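Local coordinates for protein polycyclic ketone monooxygenase (Myceliophthora thermophila, PDB 5MQ6) that catalyses the Baeyer-Villiger oxidation of ketones, polycyclic ones above all, inserting one oxygen atom beside the carbonyl to give esters or lactones, with FAD as cofactor, at residues 131-136 against 354-359; 137-142 against 540-545; 512-515 against 520-523. One frame throughout, in Å; residues are numbered along the deposited sequence.

Contact 1. Residues 131-136 against 354-359; sequences HCDVES and DGWTEM. With FAD (flavin-adenine dinucleotide), chain B.
Trp-356 meets Asp-133 and Val-134 in a buried contact built on one indole-to-backbone hydrogen bond. It joins the loop between helices 121-124 and 136-139, which runs past O4 of the flavin, to the 3-10 turn 355-357. Trp-356 NE1 donates to Asp-133 O at 2.7 Å. The N-H points almost straight at the oxygen (169°), which lies in the indole plane at the ring edge. Seen from the carbonyl, the donor stands above the peptide plane. The indole reaches this place with CG anti to its own carbonyl carbon (chi1 -75°). Its CZ2 comes to 4.0 Å from CG of Asp-133, with carboxylate and ring nearly perpendicular (81°). Val-134 CG2 packs 4.0 Å from Trp-356 NE1 and 3.7 Å from FAD N3, so this methyl touches both the indole and the flavin. One water also bridges the segments. It accepts from Glu-135 N and donates to Asp-354 OD2, which Tyr-154 also holds. Asp-354 OD1 takes Trp-356 N at 3.0 Å, an Asx turn at the start of the 3-10 turn. The carboxylate of Asp-133 forms a salt bridge to Arg-426 through OD2, and its side chain lies about 4 Å from the bound NADPH. Asp-133 N donates to FAD O4 at 2.6 Å, and Val-134 N adds a weak bond to the same oxygen. Asp-133 O accepts from Arg-308 as well as Trp-356. Both bonds probably polarise the peptide whose N-H, on Val-134, faces the flavin carbonyl.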
loop_
_atom_site.group_PDB
_atom_site.type_symbol
_atom_site.label_atom_id
_atom_site.label_comp_id
_atom_site.label_asym_id
_atom_site.label_seq_id
_atom_site.Cartn_x
_atom_site.Cartn_y
_atom_site.Cartn_z
ATOM N N HIS A 131 6.479 9.356 8.603
ATOM C CA HIS A 131 5.985 10.375 7.720
ATOM C C HIS A 131 5.487 9.749 6.414
ATOM O O HIS A 131 5.966 8.700 6.005
ATOM C CB HIS A 131 7.123 11.357 7.330
ATOM C CG HIS A 131 7.571 12.239 8.449
ATOM N ND1 HIS A 131 8.313 11.762 9.510
ATOM C CD2 HIS A 131 7.346 13.553 8.697
ATOM C CE1 HIS A 131 8.566 12.756 10.342
ATOM N NE2 HIS A 131 7.991 13.853 9.876
ATOM N N CYS A 132 4.529 10.361 5.757
ATOM C CA CYS A 132 4.164 10.020 4.393
ATOM C C CYS A 132 5.412 10.345 3.533
ATOM O O CYS A 132 6.094 11.331 3.817
ATOM C CB CYS A 132 2.915 10.851 3.965
ATOM S SG CYS A 132 2.940 12.685 3.925
ATOM N N ASP A 133 5.674 9.551 2.524
ATOM C CA ASP A 133 6.814 9.695 1.603
ATOM C C ASP A 133 6.467 10.482 0.368
ATOM O O ASP A 133 7.378 10.926 -0.336
ATOM C CB ASP A 133 7.487 8.315 1.300
ATOM C CG ASP A 133 6.501 7.275 0.600
ATOM O OD1 ASP A 133 5.364 7.721 0.197
ATOM O OD2 ASP A 133 6.870 6.035 0.422
ATOM N N VAL A 134 5.173 10.768 0.143
ATOM C CA VAL A 134 4.745 11.638 -0.905
ATOM C C VAL A 134 4.444 13.003 -0.250
ATOM O O VAL A 134 3.901 13.047 0.876
ATOM C CB VAL A 134 3.496 11.080 -1.569
ATOM C CG1 VAL A 134 2.832 12.048 -2.505
ATOM C CG2 VAL A 134 3.909 9.838 -2.302
ATOM N N GLU A 135 4.759 14.086 -0.953
ATOM C CA GLU A 135 4.333 15.432 -0.501
ATOM C C GLU A 135 2.907 15.453 0.097
ATOM O O GLU A 135 1.942 15.066 -0.567
ATOM C CB GLU A 135 4.374 16.409 -1.678
ATOM C CG GLU A 135 4.141 17.893 -1.351
ATOM C CD GLU A 135 3.856 18.709 -2.542
ATOM O OE1 GLU A 135 2.748 18.454 -3.128
ATOM O OE2 GLU A 135 4.710 19.641 -2.876
ATOM N N SER A 136 2.794 16.035 1.283
ATOM C CA SER A 136 1.536 16.239 1.989
ATOM C C SER A 136 0.445 16.882 1.138
ATOM O O SER A 136 -0.749 16.429 1.184
ATOM C CB SER A 136 1.816 17.026 3.269
ATOM O OG SER A 136 2.003 18.363 2.942
ATOM N N ASP A 354 10.572 17.498 -5.837
ATOM C CA ASP A 354 11.296 16.751 -4.870
ATOM C C ASP A 354 11.896 15.533 -5.519
ATOM O O ASP A 354 11.903 15.412 -6.747
ATOM C CB ASP A 354 10.383 16.476 -3.646
ATOM C CG ASP A 354 9.386 15.329 -3.864
ATOM O OD1 ASP A 354 9.299 14.779 -4.968
ATOM O OD2 ASP A 354 8.696 14.997 -2.882
ATOM N N GLY A 355 12.393 14.615 -4.701
ATOM C CA GLY A 355 13.112 13.485 -5.187
ATOM C C GLY A 355 12.362 12.515 -6.063
ATOM O O GLY A 355 12.996 11.800 -6.803
ATOM N N TRP A 356 11.018 12.473 -5.934
ATOM C CA TRP A 356 10.206 11.649 -6.808
ATOM C C TRP A 356 10.245 12.115 -8.269
ATOM O O TRP A 356 9.964 11.343 -9.146
ATOM C CB TRP A 356 8.743 11.723 -6.368
ATOM C CG TRP A 356 8.410 10.924 -5.113
ATOM C CD1 TRP A 356 8.203 11.428 -3.841
ATOM C CD2 TRP A 356 8.133 9.520 -5.039
ATOM N NE1 TRP A 356 7.815 10.384 -2.987
ATOM C CE2 TRP A 356 7.785 9.217 -3.699
ATOM C CE3 TRP A 356 8.169 8.489 -5.964
ATOM C CZ2 TRP A 356 7.486 7.920 -3.273
ATOM C CZ3 TRP A 356 7.870 7.226 -5.555
ATOM C CH2 TRP A 356 7.526 6.937 -4.201
ATOM N N THR A 357 10.579 13.376 -8.518
ATOM C CA THR A 357 10.584 13.944 -9.868
ATOM C C THR A 357 11.902 13.689 -10.612
ATOM O O THR A 357 12.085 14.198 -11.725
ATOM C CB THR A 357 10.226 15.458 -9.830
ATOM O OG1 THR A 357 11.264 16.207 -9.166
ATOM C CG2 THR A 357 8.979 15.675 -9.078
ATOM N N GLU A 358 12.799 12.893 -10.017
ATOM C CA GLU A 358 14.128 12.616 -10.540
ATOM C C GLU A 358 14.357 11.164 -10.916
ATOM O O GLU A 358 15.514 10.705 -11.001
ATOM C CB GLU A 358 15.217 13.010 -9.519
ATOM C CG GLU A 358 15.332 14.484 -9.306
ATOM C CD GLU A 358 16.380 14.873 -8.256
ATOM O OE1 GLU A 358 17.322 15.581 -8.597
ATOM O OE2 GLU A 358 16.289 14.518 -7.108
ATOM N N MET A 359 13.267 10.437 -11.109
ATOM C CA MET A 359 13.327 8.990 -11.323
ATOM C C MET A 359 12.330 8.561 -12.437
ATOM O O MET A 359 11.364 7.801 -12.192
ATOM C CB MET A 359 13.082 8.298 -9.987
ATOM C CG MET A 359 11.962 8.853 -9.166
ATOM S SD MET A 359 11.770 7.820 -7.662
ATOM C CE MET A 359 13.273 8.168 -6.790
HETATM P PA FAD B . -5.686 1.252 4.502
HETATM O O1A FAD B . -4.799 0.053 4.562
HETATM O O2A FAD B . -5.187 2.618 4.939
HETATM O O5B FAD B . -7.004 0.934 5.363
HETATM C C5B FAD B . -7.675 -0.268 5.186
HETATM C C4B FAD B . -8.203 -0.723 6.531
HETATM O O4B FAD B . -9.073 -1.842 6.274
HETATM C C3B FAD B . -7.158 -1.201 7.536
HETATM O O3B FAD B . -7.439 -0.672 8.806
HETATM C C2B FAD B . -7.324 -2.695 7.544
HETATM O O2B FAD B . -6.971 -3.274 8.776
HETATM C C1B FAD B . -8.800 -2.827 7.235
HETATM N N9A FAD B . -9.158 -4.135 6.744
HETATM C C8A FAD B . -8.583 -4.800 5.702
HETATM N N7A FAD B . -9.171 -5.988 5.597
HETATM C C5A FAD B . -10.104 -6.133 6.552
HETATM C C6A FAD B . -11.075 -7.183 6.909
HETATM N N6A FAD B . -11.193 -8.352 6.316
HETATM N N1A FAD B . -11.871 -6.850 7.893
HETATM C C2A FAD B . -11.787 -5.679 8.568
HETATM N N3A FAD B . -10.961 -4.684 8.340
HETATM C C4A FAD B . -10.072 -4.905 7.322
HETATM N N1 FAD B . 1.177 5.480 0.206
HETATM C C2 FAD B . 1.394 6.673 -0.441
HETATM O O2 FAD B . 0.858 6.905 -1.517
HETATM N N3 FAD B . 2.197 7.603 0.095
HETATM C C4 FAD B . 2.801 7.372 1.272
HETATM O O4 FAD B . 3.515 8.263 1.713
HETATM C C4X FAD B . 2.637 6.130 2.045
HETATM N N5 FAD B . 3.256 5.846 3.240
HETATM C C5X FAD B . 3.003 4.652 3.830
HETATM C C6 FAD B . 3.659 4.305 5.109
HETATM C C7 FAD B . 3.323 2.982 5.668
HETATM C C7M FAD B . 3.929 2.525 6.975
HETATM C C8 FAD B . 2.401 2.026 4.988
HETATM C C8M FAD B . 2.040 0.656 5.559
HETATM C C9 FAD B . 1.816 2.381 3.788
HETATM C C9A FAD B . 2.083 3.646 3.192
HETATM N N10 FAD B . 1.477 3.938 1.958
HETATM C C10 FAD B . 1.726 5.190 1.387
HETATM C "C1'" FAD B . 0.506 3.030 1.307
HETATM C "C2'" FAD B . -0.866 3.250 2.072
HETATM O "O2'" FAD B . -1.376 1.975 2.488
HETATM C "C3'" FAD B . -1.945 4.050 1.263
HETATM O "O3'" FAD B . -1.422 5.341 0.937
HETATM C "C4'" FAD B . -3.272 4.384 1.985
HETATM O "O4'" FAD B . -3.133 4.810 3.412
HETATM C "C5'" FAD B . -4.249 3.197 1.860
HETATM O "O5'" FAD B . -5.582 3.705 2.179
HETATM P P FAD B . -6.712 2.544 2.167
HETATM O O1P FAD B . -7.906 3.155 2.989
HETATM O O2P FAD B . -6.835 2.083 0.708
HETATM O O3P FAD B . -6.035 1.255 2.934
HETATM O O HOH W 1 6.218 13.965 -3.359
#

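Contact 2. Residues 137-142 against 540-545; sequences YSYMPL and NNAFTL. With FAD (flavin-adenine dinucleotide), chain B.
Ser-138 accepts from Asn-540 through its backbone: Asn-540 ND2 lies 3.1 Å from Ser-138 O. The N-H is fairly straight (162°), but it arrives from well above the peptide plane. Ser-138 OG turns elsewhere, to Glu-135. Tyr-139 follows, its ring carried out anti to the backbone N (chi1 179°), between Asn-540 and the flavin. Its CD1 meets Asn-540 OD1 edge-on at 3.4 Å. One ring face looks on FAD C4, near the rim, and the hydroxyl pairs with FAD O3' at 2.9 Å and with Trp-122. Asn-540 is the N-cap of helix 541-562, and its OD1 accepts from Ala-542 N at 3.2 Å. With an alanine in place of Asn-540, Ser-138 O is likely to lose its amide donor and Ala-542 N its capping acceptor. The helix starts at the flavin, where Asn-541 N donates to FAD O2 at 2.8 Å; a helix N-terminus at this carbonyl is familiar in flavoproteins with Rossmann-type FAD domains. Tyr-139 O is packed by the Ala-542 methyl, with Ala-542 CB 3.1 Å away. At Met-140 the chain leaves the helix, and its side chain packs on helix 157-170. Pro-141 then packs on Tyr-88.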
loop_
_atom_site.group_PDB
_atom_site.type_symbol
_atom_site.label_atom_id
_atom_site.label_comp_id
_atom_site.label_asym_id
_atom_site.label_seq_id
_atom_site.Cartn_x
_atom_site.Cartn_y
_atom_site.Cartn_z
ATOM N N TYR A 137 0.809 17.919 0.364
ATOM C CA TYR A 137 -0.162 18.667 -0.451
ATOM C C TYR A 137 -0.749 17.798 -1.582
ATOM O O TYR A 137 -1.833 18.048 -2.071
ATOM C CB TYR A 137 0.385 20.046 -1.014
ATOM C CG TYR A 137 1.392 20.769 -0.057
ATOM C CD1 TYR A 137 1.018 21.108 1.247
ATOM C CD2 TYR A 137 2.691 21.010 -0.444
ATOM C CE1 TYR A 137 1.925 21.661 2.149
ATOM C CE2 TYR A 137 3.606 21.557 0.412
ATOM C CZ TYR A 137 3.227 21.920 1.702
ATOM O OH TYR A 137 4.134 22.477 2.561
ATOM N N SER A 138 -0.005 16.786 -1.984
ATOM C CA SER A 138 -0.408 15.847 -3.023
ATOM C C SER A 138 -1.093 14.617 -2.478
ATOM O O SER A 138 -1.945 14.043 -3.152
ATOM C CB SER A 138 0.842 15.500 -3.862
ATOM O OG SER A 138 1.180 16.701 -4.649
ATOM N N TYR A 139 -0.752 14.247 -1.242
ATOM C CA TYR A 139 -1.163 12.992 -0.636
ATOM C C TYR A 139 -2.415 13.098 0.227
ATOM O O TYR A 139 -3.327 12.297 0.080
ATOM C CB TYR A 139 -0.031 12.387 0.174
ATOM C CG TYR A 139 -0.464 11.101 0.822
ATOM C CD1 TYR A 139 -0.623 9.954 0.072
ATOM C CD2 TYR A 139 -0.657 11.034 2.181
ATOM C CE1 TYR A 139 -1.037 8.755 0.677
ATOM C CE2 TYR A 139 -1.078 9.896 2.811
ATOM C CZ TYR A 139 -1.296 8.746 2.057
ATOM O OH TYR A 139 -1.709 7.602 2.702
ATOM N N MET A 140 -2.463 14.074 1.139
ATOM C CA MET A 140 -3.608 14.178 2.052
ATOM C C MET A 140 -4.899 14.437 1.245
ATOM O O MET A 140 -4.959 15.324 0.431
ATOM C CB MET A 140 -3.364 15.216 3.106
ATOM C CG MET A 140 -2.032 14.953 3.851
ATOM S SD MET A 140 -1.688 16.154 5.157
ATOM C CE MET A 140 -2.941 15.764 6.387
ATOM N N PRO A 141 -5.894 13.616 1.391
ATOM C CA PRO A 141 -7.122 13.835 0.659
ATOM C C PRO A 141 -7.936 15.019 1.064
ATOM O O PRO A 141 -7.945 15.412 2.227
ATOM C CB PRO A 141 -7.990 12.629 0.977
ATOM C CG PRO A 141 -7.238 11.783 1.914
ATOM C CD PRO A 141 -5.855 12.340 2.116
ATOM N N LEU A 142 -8.675 15.552 0.105
ATOM C CA LEU A 142 -9.742 16.520 0.391
ATOM C C LEU A 142 -9.225 17.769 1.070
ATOM O O LEU A 142 -9.915 18.370 1.902
ATOM C CB LEU A 142 -10.870 15.874 1.198
ATOM C CG LEU A 142 -11.588 14.664 0.532
ATOM C CD1 LEU A 142 -12.326 13.833 1.611
ATOM C CD2 LEU A 142 -12.506 15.143 -0.570
ATOM N N ASN A 540 1.682 7.712 -5.855
ATOM C CA ASN A 540 0.867 8.353 -4.902
ATOM C C ASN A 540 -0.431 7.583 -4.894
ATOM O O ASN A 540 -1.300 7.806 -5.719
ATOM C CB ASN A 540 0.648 9.793 -5.332
ATOM C CG ASN A 540 -0.261 10.572 -4.395
ATOM O OD1 ASN A 540 -0.648 10.095 -3.312
ATOM N ND2 ASN A 540 -0.594 11.805 -4.801
ATOM N N ASN A 541 -0.554 6.708 -3.921
ATOM C CA ASN A 541 -1.733 5.903 -3.743
ATOM C C ASN A 541 -3.004 6.688 -3.537
ATOM O O ASN A 541 -4.056 6.165 -3.839
ATOM C CB ASN A 541 -1.583 4.873 -2.613
ATOM C CG ASN A 541 -0.412 3.825 -2.867
ATOM O OD1 ASN A 541 0.208 3.373 -1.920
ATOM N ND2 ASN A 541 -0.153 3.423 -4.128
ATOM N N ALA A 542 -2.929 7.919 -3.038
ATOM C CA ALA A 542 -4.091 8.736 -2.787
ATOM C C ALA A 542 -4.668 9.185 -4.100
ATOM O O ALA A 542 -5.870 9.519 -4.181
ATOM C CB ALA A 542 -3.756 9.990 -1.932
ATOM N N PHE A 543 -3.805 9.292 -5.105
ATOM C CA PHE A 543 -4.269 9.639 -6.411
ATOM C C PHE A 543 -5.110 8.471 -7.005
ATOM O O PHE A 543 -6.199 8.633 -7.519
ATOM C CB PHE A 543 -3.026 10.006 -7.291
ATOM C CG PHE A 543 -3.342 10.459 -8.675
ATOM C CD1 PHE A 543 -4.643 10.892 -9.053
ATOM C CD2 PHE A 543 -2.342 10.454 -9.618
ATOM C CE1 PHE A 543 -4.912 11.295 -10.341
ATOM C CE2 PHE A 543 -2.618 10.860 -10.941
ATOM C CZ PHE A 543 -3.912 11.311 -11.282
ATOM N N THR A 544 -4.571 7.294 -6.930
ATOM C CA THR A 544 -5.280 6.125 -7.323
ATOM C C THR A 544 -6.667 5.998 -6.648
ATOM O O THR A 544 -7.659 5.735 -7.282
ATOM C CB THR A 544 -4.434 4.906 -6.982
ATOM O OG1 THR A 544 -3.105 5.098 -7.518
ATOM C CG2 THR A 544 -5.137 3.617 -7.568
ATOM N N LEU A 545 -6.685 6.194 -5.362
ATOM C CA LEU A 545 -7.904 6.121 -4.572
ATOM C C LEU A 545 -8.873 7.191 -4.965
ATOM O O LEU A 545 -10.061 6.902 -5.005
ATOM C CB LEU A 545 -7.641 6.250 -3.075
ATOM C CG LEU A 545 -6.889 5.116 -2.396
ATOM C CD1 LEU A 545 -6.543 5.473 -0.944
ATOM C CD2 LEU A 545 -7.787 3.905 -2.384
HETATM P PA FAD B . -5.686 1.252 4.502
HETATM O O1A FAD B . -4.799 0.053 4.562
HETATM O O2A FAD B . -5.187 2.618 4.939
HETATM O O5B FAD B . -7.004 0.934 5.363
HETATM C C5B FAD B . -7.675 -0.268 5.186
HETATM C C4B FAD B . -8.203 -0.723 6.531
HETATM O O4B FAD B . -9.073 -1.842 6.274
HETATM C C3B FAD B . -7.158 -1.201 7.536
HETATM O O3B FAD B . -7.439 -0.672 8.806
HETATM C C2B FAD B . -7.324 -2.695 7.544
HETATM O O2B FAD B . -6.971 -3.274 8.776
HETATM C C1B FAD B . -8.800 -2.827 7.235
HETATM N N9A FAD B . -9.158 -4.135 6.744
HETATM C C8A FAD B . -8.583 -4.800 5.702
HETATM N N7A FAD B . -9.171 -5.988 5.597
HETATM C C5A FAD B . -10.104 -6.133 6.552
HETATM C C6A FAD B . -11.075 -7.183 6.909
HETATM N N6A FAD B . -11.193 -8.352 6.316
HETATM N N1A FAD B . -11.871 -6.850 7.893
HETATM C C2A FAD B . -11.787 -5.679 8.568
HETATM N N3A FAD B . -10.961 -4.684 8.340
HETATM C C4A FAD B . -10.072 -4.905 7.322
HETATM N N1 FAD B . 1.177 5.480 0.206
HETATM C C2 FAD B . 1.394 6.673 -0.441
HETATM O O2 FAD B . 0.858 6.905 -1.517
HETATM N N3 FAD B . 2.197 7.603 0.095
HETATM C C4 FAD B . 2.801 7.372 1.272
HETATM O O4 FAD B . 3.515 8.263 1.713
HETATM C C4X FAD B . 2.637 6.130 2.045
HETATM N N5 FAD B . 3.256 5.846 3.240
HETATM C C5X FAD B . 3.003 4.652 3.830
HETATM C C6 FAD B . 3.659 4.305 5.109
HETATM C C7 FAD B . 3.323 2.982 5.668
HETATM C C7M FAD B . 3.929 2.525 6.975
HETATM C C8 FAD B . 2.401 2.026 4.988
HETATM C C8M FAD B . 2.040 0.656 5.559
HETATM C C9 FAD B . 1.816 2.381 3.788
HETATM C C9A FAD B . 2.083 3.646 3.192
HETATM N N10 FAD B . 1.477 3.938 1.958
HETATM C C10 FAD B . 1.726 5.190 1.387
HETATM C "C1'" FAD B . 0.506 3.030 1.307
HETATM C "C2'" FAD B . -0.866 3.250 2.072
HETATM O "O2'" FAD B . -1.376 1.975 2.488
HETATM C "C3'" FAD B . -1.945 4.050 1.263
HETATM O "O3'" FAD B . -1.422 5.341 0.937
HETATM C "C4'" FAD B . -3.272 4.384 1.985
HETATM O "O4'" FAD B . -3.133 4.810 3.412
HETATM C "C5'" FAD B . -4.249 3.197 1.860
HETATM O "O5'" FAD B . -5.582 3.705 2.179
HETATM P P FAD B . -6.712 2.544 2.167
HETATM O O1P FAD B . -7.906 3.155 2.989
HETATM O O2P FAD B . -6.835 2.083 0.708
HETATM O O3P FAD B . -6.035 1.255 2.934
#

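Contact 3. Residues 512-515 against 520-523; sequences GAAT and CSNG
Ala-514 and Thr-515 face Cys-520 and Ser-521 across a loop that doubles back on itself between helix 504-511 and strand 527-529. Neither side is a regular strand. The approach is closest at Thr-515 and Ser-521, whose CA atoms are 4.6 Å apart. The contact is buried packing, far from the bound cofactors.

The hydrogen bonding across the loop comes from a side chain. Ser-521 OG donates to Ala-514 O at 2.7 Å, meeting the oxygen nearly end-on, with a C=O...OG angle of 161°. The hydroxyl is carried there by a chi1 of -155°, roughly anti to the backbone N and beside the carbonyl carbon. The same OG is also bonded to Lys-507 and Glu-576, which probably help to hold the hydroxyl. They also tie the loop to helices 504-511 and 573-585.

Polar groups of the loop are held from outside as well: Thr-515 OG1 is bonded to Gln-534.

Side-chain packing adds to this. The side chain of Cys-520 packs on Val-571 of strand 567-571, and Thr-515 is lined by Trp-508 and Trp-579.

The last element is a CA-H...O contact. Thr-515 CA lies 3.0 Å from Cys-520 O, with 122° at the hydrogen. This one carbonyl oxygen meets both the backbone and the side chain of Thr-515. On the side chain, Thr-515 CB is 3.0 Å from Cys-520 O, and the methyl CG2 is 3.5 Å from it.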
loop_
_atom_site.group_PDB
_atom_site.type_symbol
_atom_site.label_atom_id
_atom_site.label_comp_id
_atom_site.label_asym_id
_atom_site.label_seq_id
_atom_site.Cartn_x
_atom_site.Cartn_y
_atom_site.Cartn_z
ATOM N N GLY A 512 -8.703 -16.785 -14.147
ATOM C CA GLY A 512 -7.793 -15.627 -14.233
ATOM C C GLY A 512 -8.483 -14.339 -13.794
ATOM O O GLY A 512 -9.735 -14.244 -13.711
ATOM N N ALA A 513 -7.683 -13.297 -13.589
ATOM C CA ALA A 513 -8.232 -12.014 -13.201
ATOM C C ALA A 513 -9.308 -11.588 -14.185
ATOM O O ALA A 513 -9.135 -11.692 -15.421
ATOM C CB ALA A 513 -7.145 -10.968 -13.099
ATOM N N ALA A 514 -10.438 -11.107 -13.659
ATOM C CA ALA A 514 -11.488 -10.611 -14.525
ATOM C C ALA A 514 -12.293 -9.528 -13.904
ATOM O O ALA A 514 -12.995 -9.800 -12.938
ATOM C CB ALA A 514 -12.424 -11.746 -14.946
ATOM N N THR A 515 -12.240 -8.345 -14.481
ATOM C CA THR A 515 -12.974 -7.215 -14.038
ATOM C C THR A 515 -13.309 -6.351 -15.217
ATOM O O THR A 515 -12.852 -6.566 -16.311
ATOM C CB THR A 515 -12.124 -6.289 -13.148
ATOM O OG1 THR A 515 -11.079 -5.698 -13.927
ATOM C CG2 THR A 515 -11.569 -7.087 -11.977
ATOM N N CYS A 520 -14.878 -4.159 -10.480
ATOM C CA CYS A 520 -16.018 -5.119 -10.260
ATOM C C CYS A 520 -15.798 -6.360 -11.113
ATOM O O CYS A 520 -14.960 -6.348 -12.032
ATOM C CB CYS A 520 -17.333 -4.432 -10.616
ATOM S SG CYS A 520 -17.384 -3.974 -12.372
ATOM N N SER A 521 -16.574 -7.412 -10.854
ATOM C CA SER A 521 -16.480 -8.729 -11.511
ATOM C C SER A 521 -17.901 -9.372 -11.685
ATOM O O SER A 521 -18.835 -9.258 -10.804
ATOM C CB SER A 521 -15.631 -9.676 -10.686
ATOM O OG SER A 521 -15.037 -10.702 -11.494
ATOM N N ASN A 522 -18.030 -10.058 -12.805
ATOM C CA ASN A 522 -19.247 -10.753 -13.154
ATOM C C ASN A 522 -19.544 -11.866 -12.190
ATOM O O ASN A 522 -18.650 -12.661 -11.830
ATOM C CB ASN A 522 -19.200 -11.297 -14.585
ATOM C CG ASN A 522 -20.451 -12.058 -14.923
ATOM O OD1 ASN A 522 -20.389 -13.235 -14.851
ATOM N ND2 ASN A 522 -21.629 -11.374 -15.108
ATOM N N GLY A 523 -20.804 -11.934 -11.804
ATOM C CA GLY A 523 -21.272 -12.875 -10.719
ATOM C C GLY A 523 -21.378 -12.276 -9.343
ATOM O O GLY A 523 -21.803 -12.946 -8.436
#

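In the fold
Contacts 1 and 2 lie side by side at the flavin, their centres 12 Å apart. Their first segments run on from one another through residues 131-142, which include helix 136-139. They touch where Val-134 packs on Tyr-139 and on Asn-540, and helix 328-340 packs against both. Along the chain their segments alternate, so the two closures cross. Residues far apart in sequence are thereby gathered round the pyrimidine part of FAD. Contact 3 is nested inside the loop closed by contact 2, yet stands apart: centres about 26 Å from contact 2 and 34 Å from contact 1, across the chain's centre from the latter. It joins two parts of the loop between helix 504-511 and strand 527-529, away from the flavin site.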